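PDB 4X7R: TarM from Staphylococcus aureus subsp. aureus 21178, which is a glycosyltransferase-family protein of the GT-B fold that binds uridine-5'-diphosphate in the cleft between two Rossmann-like domains. Local coordinates for residues R25-Y30 / F305-N310; T283-L288 / D423-P428; T301-V306 / E403-S408. The protein carries 1 engineered substitution. One frame throughout, in Å; residues are numbered along the deposited sequence.

Interaction 1. Residues R25-Y30 / F305-N310; sequences RSKEFY and FVKIHN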
loop_
_atom_site.group_PDB
_atom_site.type_symbol
_atom_site.label_atom_id
_atom_site.label_comp_id
_atom_site.label_asym_id
_atom_site.label_seq_id
_atom_site.Cartn_x
_atom_site.Cartn_y
_atom_site.Cartn_z
ATOM N N ARG A 25 -13.427 -1.111 -4.057
ATOM C CA ARG A 25 -14.173 -2.371 -3.925
ATOM C C ARG A 25 -15.095 -2.303 -2.719
ATOM O O ARG A 25 -16.214 -2.793 -2.777
ATOM C CB ARG A 25 -13.217 -3.570 -3.774
ATOM C CG ARG A 25 -13.914 -4.907 -4.096
ATOM C CD ARG A 25 -13.132 -6.140 -3.712
ATOM N NE ARG A 25 -11.791 -6.147 -4.304
ATOM C CZ ARG A 25 -10.696 -6.505 -3.648
ATOM N NH1 ARG A 25 -10.768 -6.870 -2.378
ATOM N NH2 ARG A 25 -9.516 -6.477 -4.251
ATOM N N SER A 26 -14.613 -1.711 -1.604
ATOM C CA SER A 26 -15.428 -1.583 -0.389
ATOM C C SER A 26 -16.633 -0.716 -0.683
ATOM O O SER A 26 -17.765 -1.086 -0.338
ATOM C CB SER A 26 -14.607 -0.984 0.748
ATOM O OG SER A 26 -15.474 -0.832 1.850
ATOM N N LYS A 27 -16.414 0.422 -1.359
ATOM C CA LYS A 27 -17.513 1.330 -1.742
ATOM C C LYS A 27 -18.566 0.585 -2.588
ATOM O O LYS A 27 -19.754 0.709 -2.323
ATOM C CB LYS A 27 -16.979 2.554 -2.508
ATOM C CG LYS A 27 -18.108 3.499 -2.937
ATOM C CD LYS A 27 -17.768 4.350 -4.114
ATOM C CE LYS A 27 -18.504 3.914 -5.355
ATOM N NZ LYS A 27 -17.609 3.944 -6.551
ATOM N N GLU A 28 -18.119 -0.225 -3.560
ATOM C CA GLU A 28 -19.036 -0.980 -4.436
ATOM C C GLU A 28 -19.832 -2.052 -3.694
ATOM O O GLU A 28 -21.028 -2.156 -3.925
ATOM C CB GLU A 28 -18.310 -1.529 -5.674
ATOM C CG GLU A 28 -17.841 -0.434 -6.625
ATOM C CD GLU A 28 -18.894 0.507 -7.199
ATOM O OE1 GLU A 28 -20.105 0.192 -7.125
ATOM O OE2 GLU A 28 -18.498 1.565 -7.739
ATOM N N PHE A 29 -19.179 -2.822 -2.772
ATOM C CA PHE A 29 -19.906 -3.828 -1.995
ATOM C C PHE A 29 -20.946 -3.191 -1.040
ATOM O O PHE A 29 -22.074 -3.683 -0.946
ATOM C CB PHE A 29 -18.951 -4.807 -1.282
ATOM C CG PHE A 29 -18.214 -5.780 -2.189
ATOM C CD1 PHE A 29 -18.874 -6.421 -3.241
ATOM C CD2 PHE A 29 -16.894 -6.148 -1.918
ATOM C CE1 PHE A 29 -18.204 -7.349 -4.049
ATOM C CE2 PHE A 29 -16.254 -7.126 -2.679
ATOM C CZ PHE A 29 -16.893 -7.685 -3.769
ATOM N N TYR A 30 -20.589 -2.069 -0.386
ATOM C CA TYR A 30 -21.503 -1.338 0.487
ATOM C C TYR A 30 -22.716 -0.826 -0.297
ATOM O O TYR A 30 -23.835 -0.905 0.206
ATOM C CB TYR A 30 -20.779 -0.179 1.195
ATOM C CG TYR A 30 -20.273 -0.539 2.575
ATOM C CD1 TYR A 30 -21.149 -0.653 3.653
ATOM C CD2 TYR A 30 -18.919 -0.749 2.811
ATOM C CE1 TYR A 30 -20.686 -0.980 4.930
ATOM C CE2 TYR A 30 -18.444 -1.077 4.085
ATOM C CZ TYR A 30 -19.332 -1.184 5.142
ATOM O OH TYR A 30 -18.878 -1.534 6.387
ATOM N N PHE A 305 -12.755 -2.928 -9.887
ATOM C CA PHE A 305 -13.890 -2.057 -10.138
ATOM C C PHE A 305 -13.312 -0.739 -10.653
ATOM O O PHE A 305 -12.202 -0.357 -10.270
ATOM C CB PHE A 305 -14.668 -1.791 -8.851
ATOM C CG PHE A 305 -15.676 -2.843 -8.452
ATOM C CD1 PHE A 305 -16.901 -2.950 -9.115
ATOM C CD2 PHE A 305 -15.413 -3.714 -7.395
ATOM C CE1 PHE A 305 -17.863 -3.884 -8.699
ATOM C CE2 PHE A 305 -16.370 -4.651 -6.986
ATOM C CZ PHE A 305 -17.597 -4.717 -7.632
ATOM N N VAL A 306 -14.055 -0.050 -11.502
ATOM C CA VAL A 306 -13.624 1.217 -12.075
ATOM C C VAL A 306 -14.582 2.346 -11.671
ATOM O O VAL A 306 -15.807 2.167 -11.684
ATOM C CB VAL A 306 -13.366 1.106 -13.617
ATOM C CG1 VAL A 306 -14.655 1.059 -14.420
ATOM C CG2 VAL A 306 -12.524 2.245 -14.101
ATOM N N LYS A 307 -14.017 3.478 -11.246
ATOM C CA LYS A 307 -14.812 4.627 -10.828
ATOM C C LYS A 307 -14.907 5.589 -11.987
ATOM O O LYS A 307 -13.925 6.247 -12.326
ATOM C CB LYS A 307 -14.210 5.298 -9.579
ATOM C CG LYS A 307 -15.126 6.349 -8.942
ATOM C CD LYS A 307 -14.399 7.182 -7.872
ATOM C CE LYS A 307 -14.378 6.631 -6.454
ATOM N NZ LYS A 307 -15.736 6.600 -5.840
ATOM N N ILE A 308 -16.070 5.621 -12.628
ATOM C CA ILE A 308 -16.319 6.513 -13.747
ATOM C C ILE A 308 -17.008 7.766 -13.231
ATOM O O ILE A 308 -18.207 7.767 -12.936
ATOM C CB ILE A 308 -17.027 5.851 -14.961
ATOM C CG1 ILE A 308 -16.156 4.711 -15.543
ATOM C CG2 ILE A 308 -17.324 6.899 -16.065
ATOM C CD1 ILE A 308 -16.910 3.524 -16.023
ATOM N N HIS A 309 -16.218 8.822 -13.070
ATOM C CA HIS A 309 -16.714 10.120 -12.633
ATOM C C HIS A 309 -16.989 10.910 -13.921
ATOM O O HIS A 309 -17.103 10.306 -14.991
ATOM C CB HIS A 309 -15.660 10.810 -11.740
ATOM C CG HIS A 309 -14.285 10.757 -12.322
ATOM N ND1 HIS A 309 -13.939 11.615 -13.357
ATOM C CD2 HIS A 309 -13.239 9.948 -12.073
ATOM C CE1 HIS A 309 -12.701 11.313 -13.690
ATOM N NE2 HIS A 309 -12.233 10.330 -12.947
ATOM N N ASN A 310 -17.104 12.237 -13.829
ATOM C CA ASN A 310 -17.315 13.086 -14.999
ATOM C C ASN A 310 -15.971 13.352 -15.671
ATOM O O ASN A 310 -14.954 13.449 -14.991
ATOM C CB ASN A 310 -17.957 14.395 -14.584
ATOM C CG ASN A 310 -19.440 14.280 -14.418
ATOM O OD1 ASN A 310 -19.940 13.847 -13.373
ATOM N ND2 ASN A 310 -20.171 14.655 -15.457
HETATM O O HOH W 1 -16.220 1.694 -9.075
#
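The Phe305 ring lies with one face against Glu28 and its edge against Arg25 and Phe29. Glu28 CB stands over the ring centre, 3.7 Å from the centroid and 5° off the normal, a CH-pi contact. Glu28 CG follows across the same face, 3.7 Å from Phe305 CD1. At the rim, Arg25 CG approaches Phe305 CE2 to 3.8 Å near the ring plane. The edge of Phe305 is also directed at the face of Phe29 in a T-shaped pair, centroids 5.9 Å apart and planes at 89°. A bend at chi2 of Glu28 (-58°) turns its carboxylate across toward Lys27, where OE2 forms a salt bridge with Lys27 NZ at 2.8 Å; the ammonium comes from above the carboxylate plane. A water 2.6 Å from Glu28 OE2 donates to it and, weakly, to Val306 O, tying the helix to the 305-310 backbone. Lys307 crosses Lys27 at about a right angle, with the two NZ atoms 3.3 Å apart. These like charges may disfavour protonation of one amine, while Glu28 probably offsets part of the repulsion. Arg25 forms a salt bridge with Asp226, and Phe29 rests on Ile4 of strand 3-7. Helix 480-492 covers the junction with Trp487 on Phe29 and Ile483 on Phe305. This interdomain GT-B contact joins helix 17-31, flanking the first Rossmann-like sheet, to the connection before strand 320-324 of the second.

Interaction 2. Residues T283-L288 / D423-P428; sequences TEAQRL and DIKYGP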
loop_
_atom_site.group_PDB
_atom_site.type_symbol
_atom_site.label_atom_id
_atom_site.label_comp_id
_atom_site.label_asym_id
_atom_site.label_seq_id
_atom_site.Cartn_x
_atom_site.Cartn_y
_atom_site.Cartn_z
ATOM N N THR A 283 -6.903 -10.033 -15.183
ATOM C CA THR A 283 -7.108 -10.122 -16.641
ATOM C C THR A 283 -7.276 -11.567 -17.059
ATOM O O THR A 283 -6.875 -12.468 -16.317
ATOM C CB THR A 283 -5.940 -9.436 -17.431
ATOM O OG1 THR A 283 -4.775 -10.198 -17.265
ATOM C CG2 THR A 283 -5.660 -7.985 -16.987
ATOM N N GLU A 284 -7.908 -11.794 -18.232
ATOM C CA GLU A 284 -8.100 -13.147 -18.782
ATOM C C GLU A 284 -6.758 -13.776 -19.143
ATOM O O GLU A 284 -6.574 -14.980 -18.942
ATOM C CB GLU A 284 -9.030 -13.147 -20.030
ATOM C CG GLU A 284 -10.451 -12.632 -19.756
ATOM C CD GLU A 284 -11.348 -13.456 -18.841
ATOM O OE1 GLU A 284 -10.994 -14.621 -18.538
ATOM O OE2 GLU A 284 -12.397 -12.923 -18.403
ATOM N N ALA A 285 -5.829 -12.979 -19.684
ATOM C CA ALA A 285 -4.508 -13.492 -20.105
ATOM C C ALA A 285 -3.714 -14.074 -18.951
ATOM O O ALA A 285 -3.159 -15.157 -19.097
ATOM C CB ALA A 285 -3.713 -12.410 -20.844
ATOM N N GLN A 286 -3.737 -13.429 -17.775
ATOM C CA GLN A 286 -3.029 -13.977 -16.611
ATOM C C GLN A 286 -3.641 -15.289 -16.172
ATOM O O GLN A 286 -2.904 -16.187 -15.786
ATOM C CB GLN A 286 -2.991 -12.963 -15.428
ATOM C CG GLN A 286 -2.071 -13.424 -14.270
ATOM C CD GLN A 286 -1.774 -12.367 -13.225
ATOM O OE1 GLN A 286 -2.475 -11.378 -13.088
ATOM N NE2 GLN A 286 -0.738 -12.583 -12.430
ATOM N N ARG A 287 -4.986 -15.402 -16.193
ATOM C CA ARG A 287 -5.695 -16.631 -15.802
ATOM C C ARG A 287 -5.268 -17.809 -16.679
ATOM O O ARG A 287 -4.949 -18.882 -16.151
ATOM C CB ARG A 287 -7.224 -16.438 -15.888
ATOM C CG ARG A 287 -7.997 -17.721 -15.650
ATOM C CD ARG A 287 -9.500 -17.489 -15.659
ATOM N NE ARG A 287 -10.189 -18.776 -15.552
ATOM C CZ ARG A 287 -10.498 -19.528 -16.601
ATOM N NH1 ARG A 287 -10.208 -19.115 -17.834
ATOM N NH2 ARG A 287 -11.100 -20.696 -16.429
ATOM N N LEU A 288 -5.197 -17.588 -17.996
ATOM C CA LEU A 288 -4.761 -18.622 -18.938
ATOM C C LEU A 288 -3.301 -19.004 -18.716
ATOM O O LEU A 288 -2.970 -20.198 -18.730
ATOM C CB LEU A 288 -5.002 -18.173 -20.403
ATOM C CG LEU A 288 -6.480 -17.896 -20.765
ATOM C CD1 LEU A 288 -6.595 -17.197 -22.098
ATOM C CD2 LEU A 288 -7.287 -19.173 -20.781
ATOM N N ASP A 423 3.504 -2.408 -24.447
ATOM C CA ASP A 423 2.603 -3.564 -24.495
ATOM C C ASP A 423 3.224 -4.686 -23.646
ATOM O O ASP A 423 4.059 -5.446 -24.139
ATOM C CB ASP A 423 2.352 -4.035 -25.957
ATOM C CG ASP A 423 1.187 -5.020 -26.088
ATOM O OD1 ASP A 423 0.727 -5.551 -25.048
ATOM O OD2 ASP A 423 0.741 -5.265 -27.222
ATOM N N ILE A 424 2.849 -4.753 -22.359
ATOM C CA ILE A 424 3.406 -5.706 -21.387
ATOM C C ILE A 424 2.290 -6.544 -20.702
ATOM O O ILE A 424 1.114 -6.182 -20.751
ATOM C CB ILE A 424 4.292 -4.929 -20.331
ATOM C CG1 ILE A 424 3.519 -3.798 -19.592
ATOM C CG2 ILE A 424 5.567 -4.357 -20.952
ATOM C CD1 ILE A 424 2.781 -4.174 -18.383
ATOM N N LYS A 425 2.676 -7.623 -20.019
ATOM C CA LYS A 425 1.760 -8.453 -19.237
ATOM C C LYS A 425 1.702 -7.838 -17.808
ATOM O O LYS A 425 2.734 -7.697 -17.161
ATOM C CB LYS A 425 2.245 -9.921 -19.182
ATOM C CG LYS A 425 1.983 -10.733 -20.478
ATOM C CD LYS A 425 2.367 -12.222 -20.262
ATOM C CE LYS A 425 2.050 -13.137 -21.429
ATOM N NZ LYS A 425 0.603 -13.404 -21.632
ATOM N N TYR A 426 0.511 -7.488 -17.285
ATOM C CA TYR A 426 -0.811 -7.610 -17.892
ATOM C C TYR A 426 -1.550 -6.300 -17.792
ATOM O O TYR A 426 -1.312 -5.529 -16.858
ATOM C CB TYR A 426 -1.610 -8.651 -17.102
ATOM C CG TYR A 426 -0.982 -10.018 -17.118
ATOM C CD1 TYR A 426 -1.137 -10.865 -18.215
ATOM C CD2 TYR A 426 -0.212 -10.467 -16.044
ATOM C CE1 TYR A 426 -0.541 -12.119 -18.244
ATOM C CE2 TYR A 426 0.383 -11.731 -16.058
ATOM C CZ TYR A 426 0.221 -12.550 -17.168
ATOM O OH TYR A 426 0.783 -13.801 -17.207
ATOM N N GLY A 427 -2.484 -6.087 -18.710
ATOM C CA GLY A 427 -3.352 -4.929 -18.650
ATOM C C GLY A 427 -3.465 -4.074 -19.887
ATOM O O GLY A 427 -4.570 -3.977 -20.422
ATOM N N PRO A 428 -2.387 -3.360 -20.326
ATOM C CA PRO A 428 -2.546 -2.398 -21.433
ATOM C C PRO A 428 -3.326 -2.837 -22.662
ATOM O O PRO A 428 -4.233 -2.118 -23.053
ATOM C CB PRO A 428 -1.110 -1.957 -21.741
ATOM C CG PRO A 428 -0.415 -2.095 -20.456
ATOM C CD PRO A 428 -1.015 -3.299 -19.774
#
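Gln286 crosses one face of the Tyr426 ring with its CB and CG, its amide passing beyond the edge at CE2 and CD2. Its CB sits over the centre, 3.5 Å from the centroid and 7° off the normal, in a CH-pi contact. With CG anti to the backbone N (chi1 -171°) and the chain extended beyond it, the rest runs outward past the CE2 edge: Gln286 CG is 3.5 Å from Tyr426 CE2, and Gln286 CD 3.6 Å from the same atom. The amide, tilted 20° from the ring, brings Gln286 OE1 to 3.8 Å from Tyr426 CD2, whereas NE2 at the tip donates to Val250 O and His252 ND1. Lys425 CB covers the opposite face, so the phenol is sandwiched. Its hydroxyl and Lys425 NZ both reach Asp289 OD2, one turn along the helix from Gln286. Ala285 CB adds apolar contact 4.0 Å from Tyr426 CD1. Thr283, the N-cap of this helix, accepts a weak bond at OG1 from Gln286 N, and that oxygen also meets Tyr426 CB at 3.5 Å. A cis peptide precedes Tyr426. The pairing sets the N-capped start of helix 284-293, after strand 278-281 of one Rossmann-like sheet, against the loop after strand 419-422 of the other: an interdomain contact of the GT-B fold.

Interaction 3. Residues T301-V306 / E403-S408; sequences TISNFV and EGQGLS. With 3YW ((2S)-2,3-dihydroxypropyl 2-acetamido-2-deoxy-alpha-D-glucopyranoside), chain F; UDP (uridine-5'-diphosphate), chain E.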
loop_
_atom_site.group_PDB
_atom_site.type_symbol
_atom_site.label_atom_id
_atom_site.label_comp_id
_atom_site.label_asym_id
_atom_site.label_seq_id
_atom_site.Cartn_x
_atom_site.Cartn_y
_atom_site.Cartn_z
ATOM N N THR A 301 -11.086 -14.734 -13.371
ATOM C CA THR A 301 -10.741 -13.392 -13.797
ATOM C C THR A 301 -11.824 -12.452 -13.324
ATOM O O THR A 301 -13.001 -12.662 -13.628
ATOM C CB THR A 301 -10.585 -13.295 -15.320
ATOM O OG1 THR A 301 -9.449 -14.058 -15.725
ATOM C CG2 THR A 301 -10.437 -11.841 -15.797
ATOM N N ILE A 302 -11.445 -11.446 -12.538
ATOM C CA ILE A 302 -12.379 -10.392 -12.142
ATOM C C ILE A 302 -11.569 -9.102 -12.184
ATOM O O ILE A 302 -10.652 -8.952 -11.401
ATOM C CB ILE A 302 -13.110 -10.591 -10.759
ATOM C CG1 ILE A 302 -13.769 -11.964 -10.611
ATOM C CG2 ILE A 302 -14.143 -9.463 -10.521
ATOM C CD1 ILE A 302 -14.469 -12.195 -9.251
ATOM N N SER A 303 -11.902 -8.186 -13.073
ATOM C CA SER A 303 -11.258 -6.868 -13.180
ATOM C C SER A 303 -11.436 -6.086 -11.879
ATOM O O SER A 303 -12.423 -6.291 -11.168
ATOM C CB SER A 303 -11.950 -6.045 -14.271
ATOM O OG SER A 303 -11.526 -4.687 -14.277
ATOM N N ASN A 304 -10.539 -5.117 -11.630
ATOM C CA ASN A 304 -10.747 -4.173 -10.532
ATOM C C ASN A 304 -11.996 -3.388 -10.906
ATOM O O ASN A 304 -12.244 -3.157 -12.109
ATOM C CB ASN A 304 -9.623 -3.136 -10.481
ATOM C CG ASN A 304 -8.382 -3.603 -9.798
ATOM O OD1 ASN A 304 -8.442 -4.136 -8.694
ATOM N ND2 ASN A 304 -7.242 -3.448 -10.470
ATOM N N PHE A 305 -12.755 -2.928 -9.887
ATOM C CA PHE A 305 -13.890 -2.057 -10.138
ATOM C C PHE A 305 -13.312 -0.739 -10.653
ATOM O O PHE A 305 -12.202 -0.357 -10.270
ATOM C CB PHE A 305 -14.668 -1.791 -8.851
ATOM C CG PHE A 305 -15.676 -2.843 -8.452
ATOM C CD1 PHE A 305 -16.901 -2.950 -9.115
ATOM C CD2 PHE A 305 -15.413 -3.714 -7.395
ATOM C CE1 PHE A 305 -17.863 -3.884 -8.699
ATOM C CE2 PHE A 305 -16.370 -4.651 -6.986
ATOM C CZ PHE A 305 -17.597 -4.717 -7.632
ATOM N N VAL A 306 -14.055 -0.050 -11.502
ATOM C CA VAL A 306 -13.624 1.217 -12.075
ATOM C C VAL A 306 -14.582 2.346 -11.671
ATOM O O VAL A 306 -15.807 2.167 -11.684
ATOM C CB VAL A 306 -13.366 1.106 -13.617
ATOM C CG1 VAL A 306 -14.655 1.059 -14.420
ATOM C CG2 VAL A 306 -12.524 2.245 -14.101
ATOM N N GLU A 403 2.563 -5.339 -14.692
ATOM C CA GLU A 403 1.323 -4.898 -14.065
ATOM C C GLU A 403 0.395 -6.097 -13.891
ATOM O O GLU A 403 0.521 -7.111 -14.596
ATOM C CB GLU A 403 0.589 -3.811 -14.910
ATOM C CG GLU A 403 1.278 -2.467 -15.092
ATOM C CD GLU A 403 1.483 -1.652 -13.828
ATOM O OE1 GLU A 403 0.768 -1.891 -12.827
ATOM O OE2 GLU A 403 2.372 -0.770 -13.839
ATOM N N GLY A 404 -0.558 -5.927 -12.999
ATOM C CA GLY A 404 -1.678 -6.829 -12.816
ATOM C C GLY A 404 -2.786 -6.328 -13.718
ATOM O O GLY A 404 -3.488 -7.113 -14.363
ATOM N N GLN A 405 -2.916 -4.996 -13.802
ATOM C CA GLN A 405 -3.921 -4.330 -14.662
ATOM C C GLN A 405 -3.509 -2.898 -15.027
ATOM O O GLN A 405 -3.399 -2.591 -16.202
ATOM C CB GLN A 405 -5.324 -4.355 -14.017
ATOM C CG GLN A 405 -6.414 -3.878 -14.962
ATOM C CD GLN A 405 -7.806 -4.112 -14.429
ATOM O OE1 GLN A 405 -8.075 -3.999 -13.231
ATOM N NE2 GLN A 405 -8.730 -4.428 -15.326
ATOM N N GLY A 406 -3.371 -2.021 -14.020
ATOM C CA GLY A 406 -2.946 -0.639 -14.255
ATOM C C GLY A 406 -4.039 0.392 -14.124
ATOM O O GLY A 406 -4.524 0.929 -15.118
ATOM N N LEU A 407 -4.393 0.711 -12.890
ATOM C CA LEU A 407 -5.441 1.679 -12.615
ATOM C C LEU A 407 -5.125 3.086 -13.090
ATOM O O LEU A 407 -6.049 3.763 -13.506
ATOM C CB LEU A 407 -5.865 1.668 -11.137
ATOM C CG LEU A 407 -6.530 0.369 -10.610
ATOM C CD1 LEU A 407 -6.639 0.411 -9.080
ATOM C CD2 LEU A 407 -7.921 0.169 -11.227
ATOM N N SER A 408 -3.856 3.536 -13.031
ATOM C CA SER A 408 -3.481 4.900 -13.464
ATOM C C SER A 408 -3.754 5.098 -14.947
ATOM O O SER A 408 -4.313 6.128 -15.333
ATOM C CB SER A 408 -2.019 5.198 -13.150
ATOM O OG SER A 408 -1.875 5.795 -11.873
HETATM O O3A 3YW F . 2.548 -5.548 -4.559
HETATM C C4A 3YW F . -0.304 -3.511 -5.885
HETATM C C5A 3YW F . 1.113 -3.994 -5.697
HETATM O O5 3YW F . -2.628 -3.732 -7.888
HETATM C C6A 3YW F . 1.193 -5.184 -4.772
HETATM C C5 3YW F . -3.352 -2.814 -8.717
HETATM C C6 3YW F . -4.795 -2.885 -8.277
HETATM C C4 3YW F . -3.111 -3.184 -10.179
HETATM O O6 3YW F . -5.326 -4.196 -8.404
HETATM C C3 3YW F . -1.639 -2.941 -10.496
HETATM O O4 3YW F . -3.908 -2.367 -11.030
HETATM O O3 3YW F . -1.327 -3.292 -11.845
HETATM O O7 3YW F . 1.535 -4.953 -10.535
HETATM C C7 3YW F . 1.643 -3.794 -10.148
HETATM C C8 3YW F . 2.925 -3.028 -10.281
HETATM N N2 3YW F . 0.625 -3.135 -9.592
HETATM C C2 3YW F . -0.724 -3.673 -9.514
HETATM C C1 3YW F . -1.214 -3.720 -8.056
HETATM O O1 3YW F . -0.539 -2.892 -7.152
HETATM O O2 3YW F . 1.900 -2.923 -5.175
HETATM N N1 UDP E . -1.750 7.327 -6.892
HETATM C C2 UDP E . -2.205 8.524 -6.369
HETATM N N3 UDP E . -1.263 9.522 -6.292
HETATM C C4 UDP E . 0.065 9.443 -6.651
HETATM C C5 UDP E . 0.482 8.154 -7.140
HETATM C C6 UDP E . -0.417 7.157 -7.245
HETATM O O2 UDP E . -3.359 8.695 -6.000
HETATM O O4 UDP E . 0.784 10.456 -6.560
HETATM C "C1'" UDP E . -2.777 6.292 -7.174
HETATM C "C2'" UDP E . -3.340 6.343 -8.591
HETATM O "O2'" UDP E . -4.410 7.270 -8.680
HETATM C "C3'" UDP E . -3.821 4.902 -8.777
HETATM C "C4'" UDP E . -2.811 4.096 -7.965
HETATM O "O4'" UDP E . -2.195 5.015 -7.031
HETATM O "O3'" UDP E . -5.170 4.631 -8.396
HETATM C "C5'" UDP E . -1.753 3.402 -8.784
HETATM O "O5'" UDP E . -2.396 2.275 -9.419
HETATM P PA UDP E . -1.714 1.292 -10.489
HETATM O O1A UDP E . -2.573 0.099 -10.656
HETATM O O2A UDP E . -1.555 2.050 -11.817
HETATM O O3A UDP E . -0.307 0.882 -9.947
HETATM P PB UDP E . 0.192 0.273 -8.549
HETATM O O1B UDP E . -0.839 -0.687 -8.015
HETATM O O2B UDP E . 0.419 1.396 -7.530
HETATM O O3B UDP E . 1.479 -0.492 -8.782
#
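Gln405 spans the two segments with both ends of its amide, in the ligand cleft of a GT-B fold, where the 403-406 loop, with Gly404 and Gly406, leads into helix 407-414. NE2 of Gln405 donates almost straight to Ser303 OG (3.0 Å, 172°), with the oxygen in the amide plane, while OE1 receives Asn304 N at 3.1 Å on a lone pair in the carbonyl plane. A weak, bent bond from Asn304 ND2 at 2.9 Å makes a second grip on Gln405 OE1. Ser303 OG passes its own proton to Asn304 O, 2.7 Å away, so the hydroxyl works as donor and acceptor and its rotation is fixed. The loop grips the O3/O4 edge of the sugar of the bound 3YW: Glu403 OE1 accepts from 3YW O3 at 2.7 Å, Gly404 N and Gln405 N donate to that same oxygen, and Gly406 N serves O4. Lys331 and Ser400 engage the other carboxylate oxygen, Glu403 OE2, and so position the first-shell acid. From the other segment, the Asn304 amide meets 3YW O6 through weak bonds at both OD1 and ND2. Past Gly406, the N-cap, the helix start turns its backbone N-H groups to the alpha phosphate of UDP: Leu407 N reaches O1A at 2.9 Å, and Ser408 N reaches O2A at 3.0 Å. The helix end would probably favour this negative charge. Arg326, Lys331 and Lys59 also bind UDP. Outward from the polar core, Leu407 lies against Asn304, and Tyr478 packs on Ser303 and Gln405. With Leu407 CG anti to its carbonyl carbon (chi1 -65°), the isobutyl group is directed at the asparagine, placing Leu407 CD2 3.8 Å from Asn304 CB.

How the interactions relate
Interactions 1 and 3 share Phe305 and Val306, and their centres are about 12 Å apart. The 301-306 chain sends Asn304 toward the 403-408 loop and 3YW, and Phe305 the other way onto helix 17-31. Interaction 2 lies about 10 Å from interaction 3, centre to centre, and is joined to it by one backbone pair, Tyr426 N to Glu403 O at 2.7 Å, and one backbone-to-side-chain pair, Thr283 O to Thr301 OG1 at 3.1 Å, both probable hydrogen bonds. Interactions 1 and 2 do not touch, their nearest atoms being about 11 Å apart. Interaction 3 contacts both ligands directly; the Arg25 side chain of interaction 1 stays about 6 Å from 3YW.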